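Local coordinates for beta-N-acetylhexosaminidase (Arthrobacter aurescens, PDB 3RCN), which probably catalyses the hydrolysis of terminal non-reducing N-acetyl-D-hexosamine residues in N-acetyl-beta-D-hexosaminides, as a member of glycosyl hydrolase family 20, at residues P59-A62 with R63-G66; E162-M166 with H167-V171; I478-V481 with F482-P486; D492-L495 with T496-G500. All coordinates share one frame; numbering follows the deposited sequence.

Contact 1 of 4, residues P59-A62 with R63-G66; sequences PAPA and REAG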
ATOM      1  N   PRO A  59     -24.619 -10.293 -12.516  1.00 54.69           N
ATOM      2  CA  PRO A  59     -25.853 -10.280 -11.727  1.00 58.88           C
ATOM      3  C   PRO A  59     -26.910 -11.169 -12.347  1.00 56.24           C
ATOM      4  O   PRO A  59     -26.969 -11.311 -13.566  1.00 55.92           O
ATOM      5  CB  PRO A  59     -26.303  -8.824 -11.824  1.00 63.83           C
ATOM      6  CG  PRO A  59     -25.757  -8.379 -13.153  1.00 62.20           C
ATOM      7  CD  PRO A  59     -24.417  -9.028 -13.241  1.00 57.20           C
ATOM      8  N   ALA A  60     -27.737 -11.765 -11.503  1.00 59.01           N
ATOM      9  CA  ALA A  60     -28.867 -12.555 -11.962  1.00 60.89           C
ATOM     10  C   ALA A  60     -30.045 -12.199 -11.069  1.00 60.74           C
ATOM     11  O   ALA A  60     -29.850 -11.594 -10.016  1.00 62.90           O
ATOM     12  CB  ALA A  60     -28.542 -14.043 -11.879  1.00 56.48           C
ATOM     13  N   PRO A  61     -31.277 -12.536 -11.485  1.00 62.27           N
ATOM     14  CA  PRO A  61     -32.384 -12.283 -10.542  1.00 53.83           C
ATOM     15  C   PRO A  61     -32.115 -12.979  -9.197  1.00 59.44           C
ATOM     16  O   PRO A  61     -31.667 -14.126  -9.173  1.00 70.26           O
ATOM     17  CB  PRO A  61     -33.602 -12.889 -11.253  1.00 42.60           C
ATOM     18  CG  PRO A  61     -33.230 -12.837 -12.734  1.00 42.17           C
ATOM     19  CD  PRO A  61     -31.742 -13.055 -12.788  1.00 36.77           C
ATOM     20  N   ALA A  62     -32.393 -12.289  -8.100  1.00 57.17           N
ATOM     21  CA  ALA A  62     -31.975 -12.715  -6.762  1.00 60.07           C
ATOM     22  C   ALA A  62     -32.286 -14.164  -6.356  1.00 63.71           C
ATOM     23  O   ALA A  62     -31.422 -14.843  -5.813  1.00 68.23           O
ATOM     24  CB  ALA A  62     -32.510 -11.736  -5.703  1.00 51.71           C
ATOM     25  N   ARG A  63     -33.510 -14.625  -6.588  1.00 63.91           N
ATOM     26  CA  ARG A  63     -33.902 -15.967  -6.160  1.00 64.38           C
ATOM     27  C   ARG A  63     -33.280 -17.021  -7.061  1.00 66.99           C
ATOM     28  O   ARG A  63     -33.237 -18.200  -6.714  1.00 69.92           O
ATOM     29  CB  ARG A  63     -35.423 -16.118  -6.189  1.00 64.10           C
ATOM     30  CG  ARG A  63     -36.164 -15.005  -5.487  1.00 73.38           C
ATOM     31  CD  ARG A  63     -35.979 -15.057  -3.976  1.00 78.88           C
ATOM     32  NE  ARG A  63     -36.555 -13.880  -3.325  1.00 86.29           N
ATOM     33  CZ  ARG A  63     -36.485 -13.636  -2.020  1.00 90.54           C
ATOM     34  NH1 ARG A  63     -35.867 -14.490  -1.217  1.00 98.91           N
ATOM     35  NH2 ARG A  63     -37.026 -12.537  -1.517  1.00 83.90           N
ATOM     36  N   GLU A  64     -32.817 -16.577  -8.227  1.00 68.14           N
ATOM     37  CA  GLU A  64     -32.323 -17.445  -9.299  1.00 63.42           C
ATOM     38  C   GLU A  64     -30.813 -17.680  -9.376  1.00 64.66           C
ATOM     39  O   GLU A  64     -30.348 -18.308 -10.313  1.00 74.12           O
ATOM     40  CB  GLU A  64     -32.815 -16.926 -10.645  1.00 67.37           C
ATOM     41  CG  GLU A  64     -34.313 -16.778 -10.701  1.00 82.22           C
ATOM     42  CD  GLU A  64     -34.785 -16.115 -11.975  1.00 91.42           C
ATOM     43  OE1 GLU A  64     -34.133 -16.312 -13.028  1.00 87.31           O
ATOM     44  OE2 GLU A  64     -35.807 -15.390 -11.916  1.00 95.01           O
ATOM     45  N   ALA A  65     -30.044 -17.186  -8.416  1.00 65.45           N
ATOM     46  CA  ALA A  65     -28.605 -16.993  -8.624  1.00 56.82           C
ATOM     47  C   ALA A  65     -27.737 -17.926  -7.788  1.00 51.52           C
ATOM     48  O   ALA A  65     -28.182 -18.494  -6.800  1.00 60.97           O
ATOM     49  CB  ALA A  65     -28.216 -15.533  -8.353  1.00 49.51           C
ATOM     50  N   GLY A  66     -26.507 -18.131  -8.240  1.00 45.15           N
ATOM     51  CA  GLY A  66     -25.564 -18.968  -7.527  1.00 40.57           C
ATOM     52  C   GLY A  66     -25.269 -18.455  -6.140  1.00 42.21           C
ATOM     53  O   GLY A  66     -25.295 -19.218  -5.170  1.00 45.34           O
TER
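Pro61 and Glu64 close a type I beta turn, with Ala62 and Arg63 at its two corners. The evidence lies in the backbone: both corner residues occupy the helical region, Ala62 with phi -50° and psi -47°, and the CA atoms of Pro61 and Glu64 come within 5.3 Å of each other. The turn belongs to the loop that leads from helix 39-53 into strand 67-71 of the N-terminal alpha/beta domain, at the surface of the protein.

One hydrogen bond defines the turn, from Glu64 N to Pro61 O at 2.9 Å. Its N-H...O angle of 141° is modest, and the donor stands above the plane of the carbonyl group instead of on a lone pair, a geometry consistent with a tight turn.

Between the side chains the contact joins unlike groups. With CG of Glu64 set anti to its own carbonyl carbon and the chain extended beyond, the carboxylate is carried back across the proline ring. There OE2 of Glu64 lies 3.4 Å from Pro61 CB, while OE1 of Glu64 lies 3.6 Å from Pro61 CG. These are van der Waals contacts against ring carbons.

Around this turn, Ala62 packs on Asp35 and on Leu70 of strand 67-71, and Ala60 shares a backbone hydrogen bond with Val32. The two arms of the loop also meet through methyl groups: Ala60 CB lies 3.8 Å from Ala65 CB.

Contact 2 of 4, residues E162-M166 with H167-V171; sequences EVMAM and HKLNV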
ATOM      1  N   GLU A 162      -9.326  -2.292   4.666  1.00 29.57           N
ATOM      2  CA  GLU A 162      -9.784  -3.536   4.055  1.00 29.95           C
ATOM      3  C   GLU A 162      -9.603  -4.717   5.009  1.00 32.81           C
ATOM      4  O   GLU A 162     -10.480  -5.588   5.134  1.00 29.68           O
ATOM      5  CB  GLU A 162      -9.019  -3.777   2.751  1.00 31.79           C
ATOM      6  CG  GLU A 162      -9.507  -4.975   1.960  1.00 47.58           C
ATOM      7  CD  GLU A 162     -10.749  -4.682   1.124  1.00 61.42           C
ATOM      8  OE1 GLU A 162     -10.567  -4.320  -0.061  1.00 71.42           O
ATOM      9  OE2 GLU A 162     -11.893  -4.827   1.639  1.00 51.73           O
ATOM     10  N   VAL A 163      -8.457  -4.745   5.685  1.00 35.21           N
ATOM     11  CA  VAL A 163      -8.192  -5.770   6.691  1.00 34.79           C
ATOM     12  C   VAL A 163      -9.141  -5.642   7.889  1.00 35.54           C
ATOM     13  O   VAL A 163      -9.543  -6.650   8.473  1.00 35.51           O
ATOM     14  CB  VAL A 163      -6.729  -5.736   7.165  1.00 32.18           C
ATOM     15  CG1 VAL A 163      -6.509  -6.732   8.275  1.00 29.54           C
ATOM     16  CG2 VAL A 163      -5.781  -6.025   5.993  1.00 30.86           C
HETATM   17  N   MSE A 164      -9.504  -4.410   8.246  1.00 29.35           N
HETATM   18  CA  MSE A 164     -10.484  -4.188   9.321  1.00 36.26           C
HETATM   19  C   MSE A 164     -11.849  -4.789   8.995  1.00 36.86           C
HETATM   20  O   MSE A 164     -12.465  -5.444   9.832  1.00 28.44           O
HETATM   21  CB  MSE A 164     -10.692  -2.697   9.596  1.00 29.01           C
HETATM   22  CG  MSE A 164      -9.592  -1.997  10.353  1.00 24.15           C
HETATM   23 SE   MSE A 164     -10.076  -0.109  10.591  0.69 25.41          SE
HETATM   24  CE  MSE A 164     -11.705  -0.217  11.645  1.00 23.82           C
ATOM     25  N   ALA A 165     -12.334  -4.533   7.785  1.00 36.46           N
ATOM     26  CA  ALA A 165     -13.660  -4.986   7.405  1.00 34.19           C
ATOM     27  C   ALA A 165     -13.706  -6.516   7.386  1.00 32.26           C
ATOM     28  O   ALA A 165     -14.757  -7.130   7.612  1.00 30.19           O
ATOM     29  CB  ALA A 165     -14.046  -4.410   6.046  1.00 32.90           C
HETATM   30  N   MSE A 166     -12.558  -7.124   7.113  1.00 29.51           N
HETATM   31  CA  MSE A 166     -12.466  -8.577   7.047  1.00 36.91           C
HETATM   32  C   MSE A 166     -12.635  -9.182   8.436  1.00 35.80           C
HETATM   33  O   MSE A 166     -13.044 -10.331   8.583  1.00 40.85           O
HETATM   34  CB  MSE A 166     -11.134  -9.006   6.421  1.00 45.48           C
HETATM   35  CG  MSE A 166     -10.981 -10.513   6.248  1.00 53.03           C
HETATM   36 SE   MSE A 166     -10.088 -11.383   7.757  0.50 40.69          SE
HETATM   37  CE  MSE A 166      -8.216 -11.322   7.061  1.00 14.70           C
ATOM     38  N   HIS A 167     -12.314  -8.395   9.453  1.00 34.52           N
ATOM     39  CA  HIS A 167     -12.524  -8.805  10.841  1.00 32.40           C
ATOM     40  C   HIS A 167     -13.868  -8.327  11.417  1.00 33.77           C
ATOM     41  O   HIS A 167     -14.159  -8.538  12.595  1.00 40.29           O
ATOM     42  CB  HIS A 167     -11.360  -8.353  11.712  1.00 26.41           C
ATOM     43  CG  HIS A 167     -10.079  -9.061  11.408  1.00 36.53           C
ATOM     44  ND1 HIS A 167      -9.198  -8.624  10.444  1.00 43.36           N
ATOM     45  CD2 HIS A 167      -9.547 -10.191  11.927  1.00 40.32           C
ATOM     46  CE1 HIS A 167      -8.163  -9.447  10.394  1.00 34.72           C
ATOM     47  NE2 HIS A 167      -8.351 -10.403  11.283  1.00 39.13           N
ATOM     48  N   LYS A 168     -14.679  -7.705  10.563  1.00 24.39           N
ATOM     49  CA  LYS A 168     -16.004  -7.211  10.920  1.00 23.83           C
ATOM     50  C   LYS A 168     -15.967  -6.058  11.919  1.00 27.94           C
ATOM     51  O   LYS A 168     -16.932  -5.829  12.619  1.00 28.70           O
ATOM     52  CB  LYS A 168     -16.854  -8.352  11.486  1.00 29.14           C
ATOM     53  CG  LYS A 168     -17.219  -9.467  10.478  1.00 33.61           C
ATOM     54  CD  LYS A 168     -18.100 -10.544  11.143  1.00 39.72           C
ATOM     55  CE  LYS A 168     -18.731 -11.529  10.149  1.00 36.39           C
ATOM     56  NZ  LYS A 168     -17.763 -12.497   9.561  1.00 33.27           N
ATOM     57  N   LEU A 169     -14.851  -5.335  11.959  1.00 28.10           N
ATOM     58  CA  LEU A 169     -14.734  -4.106  12.725  1.00 25.44           C
ATOM     59  C   LEU A 169     -15.476  -3.018  11.968  1.00 32.73           C
ATOM     60  O   LEU A 169     -15.290  -2.880  10.758  1.00 28.90           O
ATOM     61  CB  LEU A 169     -13.267  -3.720  12.917  1.00 22.53           C
ATOM     62  CG  LEU A 169     -12.492  -4.750  13.749  1.00 33.73           C
ATOM     63  CD1 LEU A 169     -10.993  -4.562  13.651  1.00 38.29           C
ATOM     64  CD2 LEU A 169     -12.934  -4.728  15.204  1.00 26.87           C
ATOM     65  N   ASN A 170     -16.395  -2.334  12.659  1.00 35.54           N
ATOM     66  CA  ASN A 170     -17.157  -1.225  12.078  1.00 28.26           C
ATOM     67  C   ASN A 170     -16.758   0.235  12.377  1.00 30.79           C
ATOM     68  O   ASN A 170     -17.371   1.147  11.840  1.00 33.37           O
ATOM     69  CB  ASN A 170     -18.653  -1.429  12.292  1.00 34.04           C
ATOM     70  CG  ASN A 170     -19.039  -1.391  13.743  1.00 39.43           C
ATOM     71  OD1 ASN A 170     -18.215  -1.104  14.612  1.00 39.63           O
ATOM     72  ND2 ASN A 170     -20.306  -1.674  14.019  1.00 40.06           N
ATOM     73  N   VAL A 171     -15.752   0.479  13.212  1.00 26.15           N
ATOM     74  CA  VAL A 171     -15.396   1.874  13.496  1.00 27.36           C
ATOM     75  C   VAL A 171     -13.914   2.128  13.391  1.00 26.97           C
ATOM     76  O   VAL A 171     -13.102   1.381  13.934  1.00 29.27           O
ATOM     77  CB  VAL A 171     -15.888   2.393  14.911  1.00 26.57           C
ATOM     78  CG1 VAL A 171     -15.436   3.823  15.140  1.00 17.34           C
ATOM     79  CG2 VAL A 171     -17.383   2.342  15.023  1.00 20.79           C
TER
HETATM   80  O   HOH W   1     -14.781 -12.409   9.265  1.00 53.69           O
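Val163 meets His167 one helical turn on, at the C-terminal end of helix 154-166. Its carbonyl O receives His167 ND1 at 2.8 Å along a nearly straight path (165°) close to the plane of the ring, and its CG1 lies beside the ring, 3.8 Å from CE1 of His167. Met164 O takes two backbone donors from opposite faces of its carbonyl plane, His167 N at 3.0 Å and Leu169 N. The latter bond, together with Lys168 N to Ala165 O at 3.0 Å and the positive phi of Lys168 (67°), makes a Schellman motif. Met166, a selenomethionine, lays SE over one face of the imidazole, 3.9 Å from the centroid of the His167 ring, while a water joins Met166 O to Lys168 NZ, which also bonds to Thr104 OG1. Replacing His167 by alanine is likely to leave Val163 O without its strongest donor and SE of Met166 without its ring, besides depriving His502 of the partner it has in His167 NE2. The motif turns the chain from helix 154-166 into strand 171-178, the neighbour of parallel strand 140-146, completing a beta-alpha-beta crossover of the barrel, with helices 95-109 and 491-508 packed against the turn.

Contact 3 of 4, residues I478-V481 with F482-P486; sequences ISEV and FWSNP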
ATOM      1  N   ILE A 478      -8.936  -9.589  19.346  1.00 39.56           N
ATOM      2  CA  ILE A 478      -9.821  -8.494  19.714  1.00 35.07           C
ATOM      3  C   ILE A 478     -11.088  -8.460  18.855  1.00 33.94           C
ATOM      4  O   ILE A 478     -12.181  -8.258  19.374  1.00 38.66           O
ATOM      5  CB  ILE A 478      -9.066  -7.145  19.672  1.00 33.04           C
ATOM      6  CG1 ILE A 478      -8.197  -6.999  20.920  1.00 35.02           C
ATOM      7  CG2 ILE A 478     -10.022  -5.986  19.604  1.00 25.86           C
ATOM      8  CD1 ILE A 478      -6.938  -6.192  20.715  1.00 29.93           C
ATOM      9  N   SER A 479     -10.960  -8.666  17.549  1.00 32.63           N
ATOM     10  CA  SER A 479     -12.143  -8.636  16.687  1.00 36.23           C
ATOM     11  C   SER A 479     -13.150  -9.694  17.126  1.00 40.94           C
ATOM     12  O   SER A 479     -14.359  -9.498  16.981  1.00 45.18           O
ATOM     13  CB  SER A 479     -11.784  -8.820  15.204  1.00 40.78           C
ATOM     14  OG  SER A 479     -11.462 -10.172  14.889  1.00 43.95           O
ATOM     15  N   GLU A 480     -12.650 -10.809  17.665  1.00 34.77           N
ATOM     16  CA  GLU A 480     -13.522 -11.875  18.155  1.00 36.53           C
ATOM     17  C   GLU A 480     -14.202 -11.469  19.464  1.00 42.81           C
ATOM     18  O   GLU A 480     -15.402 -11.677  19.659  1.00 40.04           O
ATOM     19  CB  GLU A 480     -12.751 -13.187  18.334  1.00 29.29           C
ATOM     20  CG  GLU A 480     -13.637 -14.325  18.810  1.00 36.27           C
ATOM     21  CD  GLU A 480     -13.213 -15.698  18.295  1.00 42.19           C
ATOM     22  OE1 GLU A 480     -13.121 -15.869  17.063  1.00 43.21           O
ATOM     23  OE2 GLU A 480     -12.991 -16.607  19.124  1.00 39.35           O
ATOM     24  N   VAL A 481     -13.417 -10.888  20.363  1.00 42.88           N
ATOM     25  CA  VAL A 481     -13.953 -10.379  21.612  1.00 39.17           C
ATOM     26  C   VAL A 481     -15.103  -9.405  21.337  1.00 37.17           C
ATOM     27  O   VAL A 481     -16.118  -9.446  22.016  1.00 37.49           O
ATOM     28  CB  VAL A 481     -12.851  -9.710  22.468  1.00 37.34           C
ATOM     29  CG1 VAL A 481     -13.451  -8.999  23.674  1.00 20.09           C
ATOM     30  CG2 VAL A 481     -11.795 -10.738  22.895  1.00 24.33           C
ATOM     31  N   PHE A 482     -14.958  -8.556  20.319  1.00 35.48           N
ATOM     32  CA  PHE A 482     -15.998  -7.575  19.979  1.00 28.91           C
ATOM     33  C   PHE A 482     -17.206  -8.161  19.255  1.00 32.72           C
ATOM     34  O   PHE A 482     -18.326  -7.691  19.443  1.00 38.26           O
ATOM     35  CB  PHE A 482     -15.439  -6.443  19.110  1.00 23.96           C
ATOM     36  CG  PHE A 482     -14.386  -5.618  19.785  1.00 28.00           C
ATOM     37  CD1 PHE A 482     -13.973  -5.913  21.071  1.00 24.53           C
ATOM     38  CD2 PHE A 482     -13.807  -4.541  19.123  1.00 31.21           C
ATOM     39  CE1 PHE A 482     -12.997  -5.145  21.692  1.00 30.42           C
ATOM     40  CE2 PHE A 482     -12.831  -3.774  19.730  1.00 33.53           C
ATOM     41  CZ  PHE A 482     -12.424  -4.075  21.022  1.00 32.07           C
ATOM     42  N   TRP A 483     -16.955  -9.068  18.318  1.00 31.92           N
ATOM     43  CA  TRP A 483     -18.023  -9.718  17.563  1.00 32.61           C
ATOM     44  C   TRP A 483     -18.736 -10.923  18.202  1.00 34.02           C
ATOM     45  O   TRP A 483     -19.967 -10.957  18.286  1.00 32.74           O
ATOM     46  CB  TRP A 483     -17.518 -10.111  16.161  1.00 27.06           C
ATOM     47  CG  TRP A 483     -18.595 -10.696  15.334  1.00 27.77           C
ATOM     48  CD1 TRP A 483     -19.030 -11.988  15.349  1.00 28.00           C
ATOM     49  CD2 TRP A 483     -19.427 -10.001  14.404  1.00 32.10           C
ATOM     50  NE1 TRP A 483     -20.065 -12.148  14.460  1.00 30.56           N
ATOM     51  CE2 TRP A 483     -20.331 -10.941  13.870  1.00 33.80           C
ATOM     52  CE3 TRP A 483     -19.496  -8.676  13.971  1.00 33.71           C
ATOM     53  CZ2 TRP A 483     -21.289 -10.599  12.925  1.00 38.17           C
ATOM     54  CZ3 TRP A 483     -20.449  -8.336  13.034  1.00 36.80           C
ATOM     55  CH2 TRP A 483     -21.335  -9.294  12.519  1.00 39.82           C
ATOM     56  N   SER A 484     -17.958 -11.888  18.684  1.00 30.87           N
ATOM     57  CA  SER A 484     -18.503 -13.216  18.945  1.00 36.11           C
ATOM     58  C   SER A 484     -19.236 -13.331  20.273  1.00 38.08           C
ATOM     59  O   SER A 484     -19.374 -12.367  21.006  1.00 45.77           O
ATOM     60  CB  SER A 484     -17.409 -14.294  18.900  1.00 39.52           C
ATOM     61  OG  SER A 484     -16.637 -14.205  17.722  1.00 42.19           O
ATOM     62  N   ASN A 485     -19.684 -14.547  20.556  1.00 39.55           N
ATOM     63  CA  ASN A 485     -20.343 -14.916  21.795  1.00 36.91           C
ATOM     64  C   ASN A 485     -19.314 -15.229  22.893  1.00 43.48           C
ATOM     65  O   ASN A 485     -18.467 -16.117  22.738  1.00 45.07           O
ATOM     66  CB  ASN A 485     -21.259 -16.122  21.518  1.00 41.48           C
ATOM     67  CG  ASN A 485     -22.001 -16.616  22.752  1.00 52.88           C
ATOM     68  OD1 ASN A 485     -21.965 -15.999  23.817  1.00 62.62           O
ATOM     69  ND2 ASN A 485     -22.699 -17.734  22.603  1.00 51.22           N
ATOM     70  N   PRO A 486     -19.391 -14.498  24.019  1.00 51.16           N
ATOM     71  CA  PRO A 486     -18.447 -14.643  25.134  1.00 51.68           C
ATOM     72  C   PRO A 486     -18.511 -16.003  25.829  1.00 59.54           C
ATOM     73  O   PRO A 486     -17.572 -16.363  26.535  1.00 63.10           O
ATOM     74  CB  PRO A 486     -18.875 -13.532  26.098  1.00 45.83           C
ATOM     75  CG  PRO A 486     -20.292 -13.262  25.760  1.00 44.27           C
ATOM     76  CD  PRO A 486     -20.417 -13.475  24.294  1.00 48.14           C
TER
HETATM   77  O   HOH W   2     -15.586 -16.963  21.002  1.00 56.88           O
HETATM   78  O   HOH W   3     -17.190 -11.919  22.755  1.00 51.63           O
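Ile478 and Phe482, one turn apart near the C-terminal end of helix 474-483 in the catalytic domain, lie side by side and point the same way. CG2 of Ile478, anti to the backbone N, is the branch that touches: it sits over one face of the Phe482 ring, offset toward the rim, in a CH-pi contact 3.7 Å from the centroid. The ring is turned to receive it, because Phe482 holds CG anti to its carbonyl carbon (chi1 -63°) and chi2 is near zero (1°). Val481 CG1 lies 4.1 Å from Phe482 CD1.

Glu480 runs its CG anti to the backbone N (chi1 -179°), which brings CG of Glu480 to 3.2 Å from Ser484 OG. The polar ends then part: Ser484 OG bonds to Ala13 O, and the Glu480 carboxylate reaches Tyr432, Arg497 and Ala13 N. Trp483 likewise leads its indole away, with NE1 bonded to Asp134; it and Phe482 pack on Arg141 of strand 140-146.

Backbone bonds of helical spacing tie the two halves, Phe482 N to Ile478 O (2.9 Å), Trp483 N to Ser479 O (3.0 Å) and Ser484 N to Glu480 O (2.7 Å). Ser484 is the first residue to leave helical angles, and a water donates to both Val481 O and Ser484 O.

The helix therefore divides its chemistry: hydrocarbon meets the ring, whereas the buried polar groups of Glu480, Trp483 and Ser484 are satisfied by other parts of the chain, binding this helix end to its surroundings.

Contact 4 of 4, residues D492-L495 with T496-G500; sequences DEFL and TRLTG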
ATOM      1  N   ASP A 492      -7.028 -21.658  24.055  1.00 55.48           N
ATOM      2  CA  ASP A 492      -6.336 -22.769  23.402  1.00 57.31           C
ATOM      3  C   ASP A 492      -7.053 -23.169  22.125  1.00 57.48           C
ATOM      4  O   ASP A 492      -6.422 -23.510  21.126  1.00 60.76           O
ATOM      5  CB  ASP A 492      -6.219 -23.975  24.333  1.00 62.62           C
ATOM      6  CG  ASP A 492      -5.297 -23.717  25.506  1.00 73.25           C
ATOM      7  OD1 ASP A 492      -4.307 -22.971  25.341  1.00 73.47           O
ATOM      8  OD2 ASP A 492      -5.572 -24.257  26.601  1.00 80.76           O
ATOM      9  N   GLU A 493      -8.377 -23.120  22.169  1.00 55.82           N
ATOM     10  CA  GLU A 493      -9.188 -23.435  21.005  1.00 55.20           C
ATOM     11  C   GLU A 493      -8.974 -22.378  19.927  1.00 53.76           C
ATOM     12  O   GLU A 493      -8.762 -22.707  18.757  1.00 47.95           O
ATOM     13  CB  GLU A 493     -10.662 -23.516  21.403  1.00 59.78           C
ATOM     14  CG  GLU A 493     -11.572 -24.079  20.332  1.00 66.76           C
ATOM     15  CD  GLU A 493     -11.967 -23.047  19.286  1.00 69.32           C
ATOM     16  OE1 GLU A 493     -12.376 -21.924  19.678  1.00 60.44           O
ATOM     17  OE2 GLU A 493     -11.869 -23.370  18.076  1.00 69.22           O
ATOM     18  N   PHE A 494      -9.027 -21.111  20.338  1.00 55.52           N
ATOM     19  CA  PHE A 494      -8.785 -19.974  19.452  1.00 47.53           C
ATOM     20  C   PHE A 494      -7.463 -20.099  18.694  1.00 50.38           C
ATOM     21  O   PHE A 494      -7.403 -19.803  17.503  1.00 52.04           O
ATOM     22  CB  PHE A 494      -8.798 -18.671  20.258  1.00 39.69           C
ATOM     23  CG  PHE A 494      -8.481 -17.442  19.443  1.00 37.15           C
ATOM     24  CD1 PHE A 494      -9.444 -16.866  18.628  1.00 35.51           C
ATOM     25  CD2 PHE A 494      -7.224 -16.859  19.501  1.00 36.36           C
ATOM     26  CE1 PHE A 494      -9.154 -15.736  17.873  1.00 41.33           C
ATOM     27  CE2 PHE A 494      -6.922 -15.726  18.749  1.00 36.05           C
ATOM     28  CZ  PHE A 494      -7.889 -15.163  17.935  1.00 39.43           C
ATOM     29  N   LEU A 495      -6.410 -20.529  19.389  1.00 53.64           N
ATOM     30  CA  LEU A 495      -5.078 -20.653  18.795  1.00 57.19           C
ATOM     31  C   LEU A 495      -5.065 -21.561  17.586  1.00 52.50           C
ATOM     32  O   LEU A 495      -4.457 -21.247  16.562  1.00 56.34           O
ATOM     33  CB  LEU A 495      -4.086 -21.203  19.811  1.00 63.65           C
ATOM     34  CG  LEU A 495      -3.334 -20.169  20.630  1.00 68.05           C
ATOM     35  CD1 LEU A 495      -2.176 -20.848  21.337  1.00 65.99           C
ATOM     36  CD2 LEU A 495      -2.842 -19.063  19.715  1.00 70.29           C
ATOM     37  N   THR A 496      -5.727 -22.703  17.727  1.00 48.21           N
ATOM     38  CA  THR A 496      -5.790 -23.693  16.667  1.00 44.73           C
ATOM     39  C   THR A 496      -6.474 -23.119  15.430  1.00 39.34           C
ATOM     40  O   THR A 496      -6.100 -23.434  14.310  1.00 40.86           O
ATOM     41  CB  THR A 496      -6.496 -24.990  17.140  1.00 51.49           C
ATOM     42  OG1 THR A 496      -7.915 -24.788  17.190  1.00 52.24           O
ATOM     43  CG2 THR A 496      -5.995 -25.393  18.525  1.00 50.14           C
ATOM     44  N   ARG A 497      -7.472 -22.269  15.619  1.00 38.47           N
ATOM     45  CA  ARG A 497      -8.052 -21.592  14.467  1.00 39.54           C
ATOM     46  C   ARG A 497      -7.098 -20.529  13.893  1.00 42.96           C
ATOM     47  O   ARG A 497      -6.985 -20.375  12.670  1.00 45.31           O
ATOM     48  CB  ARG A 497      -9.415 -21.004  14.812  1.00 36.35           C
ATOM     49  CG  ARG A 497     -10.457 -22.078  15.030  1.00 40.26           C
ATOM     50  CD  ARG A 497     -11.822 -21.485  15.311  1.00 44.40           C
ATOM     51  NE  ARG A 497     -11.891 -20.886  16.638  1.00 46.47           N
ATOM     52  CZ  ARG A 497     -12.355 -19.665  16.883  1.00 48.43           C
ATOM     53  NH1 ARG A 497     -12.792 -18.916  15.875  1.00 48.62           N
ATOM     54  NH2 ARG A 497     -12.383 -19.196  18.129  1.00 40.84           N
ATOM     55  N   LEU A 498      -6.403 -19.820  14.780  1.00 40.47           N
ATOM     56  CA  LEU A 498      -5.491 -18.756  14.376  1.00 40.40           C
ATOM     57  C   LEU A 498      -4.365 -19.318  13.524  1.00 41.06           C
ATOM     58  O   LEU A 498      -4.173 -18.923  12.369  1.00 39.80           O
ATOM     59  CB  LEU A 498      -4.912 -18.051  15.608  1.00 39.84           C
ATOM     60  CG  LEU A 498      -4.005 -16.857  15.319  1.00 41.05           C
ATOM     61  CD1 LEU A 498      -4.815 -15.699  14.774  1.00 35.88           C
ATOM     62  CD2 LEU A 498      -3.261 -16.433  16.561  1.00 48.37           C
ATOM     63  N   THR A 499      -3.642 -20.272  14.097  1.00 44.69           N
ATOM     64  CA  THR A 499      -2.519 -20.900  13.417  1.00 47.86           C
ATOM     65  C   THR A 499      -2.985 -21.793  12.268  1.00 50.04           C
ATOM     66  O   THR A 499      -2.367 -21.815  11.208  1.00 50.90           O
ATOM     67  CB  THR A 499      -1.697 -21.726  14.399  1.00 49.10           C
ATOM     68  OG1 THR A 499      -2.503 -22.799  14.892  1.00 59.01           O
ATOM     69  CG2 THR A 499      -1.265 -20.863  15.573  1.00 37.84           C
ATOM     70  N   GLY A 500      -4.087 -22.510  12.477  1.00 52.10           N
ATOM     71  CA  GLY A 500      -4.637 -23.406  11.474  1.00 49.25           C
ATOM     72  C   GLY A 500      -5.062 -22.743  10.174  1.00 56.26           C
ATOM     73  O   GLY A 500      -4.767 -23.257   9.100  1.00 60.87           O
TER
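Arg497 reaches back one turn of helix 491-508 to Glu493, and its side chain can be followed outward atom by atom. CB of Arg497 rests 3.6 Å from Phe494 O. CG, anti to the carbonyl carbon, starts the chain back along the helix, passing 3.6 Å from Glu493 OE2, and CD lies against the same oxygen. A bend at chi3 (-72°) then turns the guanidinium onto the carboxylate. Arg497 NE bonds to Glu493 OE2 at 2.9 Å and Arg497 NH2 to Glu493 OE1 at 3.1 Å, a side-on, two-pronged salt bridge. The two planes are only 6° apart and each oxygen is met on its syn side, though the partners are somewhat tilted from both planes and the bonds are bent. NH2 also lies at the edge of the Phe494 ring, with ring and guanidinium planes nearly perpendicular (81°), and forms a second salt bridge, to Glu480 OE2 of helix 474-483. NH1 makes a weak hydrogen bond to Leu10 O.

Two threonines fold their hydroxyls back on the helix. Thr496 OG1 donates to a lone pair of Glu493 O at 2.7 Å, and Thr499 OG1 donates to Leu495 O at 3.0 Å, which also accepts Thr499 N. Leu495 and Leu498 touch through their CD2 methyls.

Were a leucine to stand in place of Arg497, the carboxylates of Glu493 and Glu480 would probably lose their shared cation. That sharing is the chemical point: one buried guanidinium, paired with two acids, is likely to keep both ionised while joining this helix to its predecessor.

In the fold
Along the chain the contacts come in series. Contact 1 stands apart in the N-terminal alpha/beta domain, before strand 67-71 of its mixed sheet; its centre is 27 Å from that of contact 2 and 36 Å from that of contact 4. Contacts 2 and 3 belong to the catalytic TIM barrel, with centres 13 Å apart: Lys168 packs its CD 3.5 Å from Trp483 CE2, and Leu169 touches Phe482. Contact 4, on helix 491-508, adjoins contact 3, centre to centre 15 Å, through Glu480 OE2 and Arg497 NH2 at 2.8 Å. Contacts 2 to 4 thus connect an early barrel crossover with two successive C-terminal helices, all away from Glu316, the predicted proton donor.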